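Long-range contact in purine nucleoside phosphorylase (Schistosoma mansoni, PDB 6BJ6), which catalyses the reversible phosphorolysis of purine nucleosides such as inosine and guanosine, yielding the free base and ribose 1-phosphate: residues T116-G121 with V240-N245. Residues are numbered along the deposited sequence; the frame is centred on the assembly and turned at random.
With DTS (2-{[(S)-phenylsulfinyl]methyl}benzoic acid), chain F.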
loop_
_atom_site.group_PDB
_atom_site.type_symbol
_atom_site.label_atom_id
_atom_site.label_comp_id
_atom_site.label_asym_id
_atom_site.label_seq_id
_atom_site.Cartn_x
_atom_site.Cartn_y
_atom_site.Cartn_z
ATOM N N THR A 116 2.015 -22.555 -9.206
ATOM C CA THR A 116 0.671 -22.468 -9.790
ATOM C C THR A 116 -0.310 -21.896 -8.763
ATOM O O THR A 116 -0.171 -22.127 -7.558
ATOM C CB THR A 116 0.164 -23.843 -10.267
ATOM O OG1 THR A 116 0.021 -24.742 -9.154
ATOM C CG2 THR A 116 1.111 -24.479 -11.247
ATOM N N ASN A 117 -1.317 -21.152 -9.235
ATOM C CA ASN A 117 -2.396 -20.733 -8.342
ATOM C C ASN A 117 -3.620 -20.316 -9.148
ATOM O O ASN A 117 -3.509 -19.917 -10.300
ATOM C CB ASN A 117 -1.956 -19.571 -7.429
ATOM C CG ASN A 117 -2.576 -19.641 -5.986
ATOM O OD1 ASN A 117 -1.960 -20.161 -5.055
ATOM N ND2 ASN A 117 -3.782 -19.098 -5.815
ATOM N N LEU A 118 -4.796 -20.429 -8.516
ATOM C CA LEU A 118 -6.024 -19.852 -9.074
ATOM C C LEU A 118 -5.954 -18.325 -9.081
ATOM O O LEU A 118 -5.341 -17.713 -8.196
ATOM C CB LEU A 118 -7.219 -20.296 -8.249
ATOM C CG LEU A 118 -7.640 -21.786 -8.372
ATOM C CD1 LEU A 118 -8.300 -22.312 -7.103
ATOM C CD2 LEU A 118 -8.645 -21.895 -9.553
ATOM N N ALA A 119 -6.647 -17.708 -10.046
ATOM C CA ALA A 119 -6.644 -16.247 -10.211
ATOM C C ALA A 119 -7.870 -15.775 -10.983
ATOM O O ALA A 119 -8.594 -16.570 -11.592
ATOM C CB ALA A 119 -5.377 -15.763 -10.941
ATOM N N GLY A 120 -8.094 -14.462 -10.947
ATOM C CA GLY A 120 -9.210 -13.818 -11.678
ATOM C C GLY A 120 -8.751 -13.281 -13.025
ATOM O O GLY A 120 -7.661 -12.716 -13.141
ATOM N N GLY A 121 -9.600 -13.431 -14.043
ATOM C CA GLY A 121 -9.288 -12.926 -15.373
ATOM C C GLY A 121 -9.722 -11.481 -15.600
ATOM O O GLY A 121 -10.819 -11.081 -15.222
ATOM N N VAL A 240 2.311 -20.046 -13.287
ATOM C CA VAL A 240 1.127 -20.269 -14.128
ATOM C C VAL A 240 -0.139 -19.981 -13.316
ATOM O O VAL A 240 -0.263 -20.442 -12.173
ATOM C CB VAL A 240 1.089 -21.713 -14.670
ATOM C CG1 VAL A 240 -0.113 -21.950 -15.635
ATOM C CG2 VAL A 240 2.406 -22.044 -15.387
ATOM N N SER A 241 -1.053 -19.195 -13.884
ATOM C CA SER A 241 -2.361 -18.942 -13.273
ATOM C C SER A 241 -3.428 -19.824 -13.930
ATOM O O SER A 241 -3.438 -19.984 -15.151
ATOM C CB SER A 241 -2.785 -17.481 -13.420
ATOM O OG SER A 241 -1.916 -16.594 -12.711
ATOM N N LEU A 242 -4.346 -20.367 -13.116
ATOM C CA LEU A 242 -5.571 -21.014 -13.592
ATOM C C LEU A 242 -6.744 -20.053 -13.377
ATOM O O LEU A 242 -7.014 -19.625 -12.241
ATOM C CB LEU A 242 -5.816 -22.343 -12.862
ATOM C CG LEU A 242 -7.179 -23.008 -13.090
ATOM C CD1 LEU A 242 -7.432 -23.364 -14.581
ATOM C CD2 LEU A 242 -7.316 -24.293 -12.271
ATOM N N ILE A 243 -7.406 -19.673 -14.468
ATOM C CA ILE A 243 -8.408 -18.608 -14.433
ATOM C C ILE A 243 -9.736 -19.139 -13.893
ATOM O O ILE A 243 -10.348 -20.041 -14.481
ATOM C CB ILE A 243 -8.587 -17.991 -15.831
ATOM C CG1 ILE A 243 -7.260 -17.391 -16.349
ATOM C CG2 ILE A 243 -9.676 -16.936 -15.828
ATOM C CD1 ILE A 243 -6.620 -16.308 -15.432
ATOM N N ALA A 244 -10.216 -18.539 -12.795
ATOM C CA ALA A 244 -11.464 -18.998 -12.192
ATOM C C ALA A 244 -12.696 -18.379 -12.859
ATOM O O ALA A 244 -13.757 -19.018 -12.922
ATOM C CB ALA A 244 -11.467 -18.665 -10.695
ATOM N N ASN A 245 -12.574 -17.150 -13.352
ATOM C CA ASN A 245 -13.704 -16.359 -13.849
ATOM C C ASN A 245 -13.131 -15.187 -14.632
ATOM O O ASN A 245 -11.947 -14.863 -14.484
ATOM C CB ASN A 245 -14.566 -15.820 -12.702
ATOM C CG ASN A 245 -13.846 -14.729 -11.928
ATOM O OD1 ASN A 245 -12.764 -14.961 -11.423
ATOM N ND2 ASN A 245 -14.393 -13.532 -11.906
HETATM C C12 DTS F . -9.065 -14.233 -7.452
HETATM C C13 DTS F . -8.026 -14.628 -6.732
HETATM C C11 DTS F . -10.050 -15.265 -7.961
HETATM C C10 DTS F . -9.863 -16.536 -7.647
HETATM C C9 DTS F . -8.686 -16.989 -6.799
HETATM C C8 DTS F . -7.790 -16.100 -6.400
HETATM C C7 DTS F . -6.980 -16.637 -3.600
HETATM C C4 DTS F . -10.519 -18.099 -3.657
HETATM C C5 DTS F . -9.536 -17.228 -3.671
HETATM C C6 DTS F . -8.090 -17.692 -3.544
HETATM C C3 DTS F . -10.237 -19.556 -3.486
HETATM C C2 DTS F . -9.010 -19.984 -3.378
HETATM C C1 DTS F . -7.840 -18.998 -3.415
HETATM O O2 DTS F . -4.984 -16.571 -5.751
HETATM S S DTS F . -6.385 -16.538 -5.342
HETATM C C DTS F . -6.428 -19.555 -3.261
HETATM O O1 DTS F . -5.410 -18.848 -3.496
HETATM O O DTS F . -6.278 -20.739 -2.864
HETATM O O HOH W 1 -2.041 -17.458 -10.084
#
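At A244 the regular parallel pairing with 116-121 slips by one residue. Up to that point the pattern is textbook: N117 and A119 each use both N-H and C=O, ending with A244 N on A119 O at 2.8 Å. The next amide, G121 N, should then meet A244 O, yet it binds N245 O at 2.8 Å instead. A244 has a helix-like backbone (psi -32°), which inserts an extra residue as in a beta bulge and turns its carbonyl to S128 OG. Its CB swings toward the partner strand, 3.7 Å from A119 O, and also borders the bound ligand.

On one face, L118 and L242 lie side by side with their CD2 atoms 3.9 Å apart; L242 CG, anti to its backbone N (chi1 170°), sits 4.0 Å from L118 CD2. On the other face, A119 CB rests against S241 CB and OG, and a water 2.8 Å from S241 OG also donates a weak hydrogen bond to N117 O. N117 leads away from the partner strand: its ND2 donates almost straight (177°) to a lone pair of L118 O and also binds O1 of the ligand's acid group at 2.8 Å, which ties the bound ligand to the strand.

Helix 259-283 covers the L118 and L242 face, V218 of strand 218-220 packs on A119, S241 and I243, and strand 131-139 continues the mixed sheet beyond 236-246.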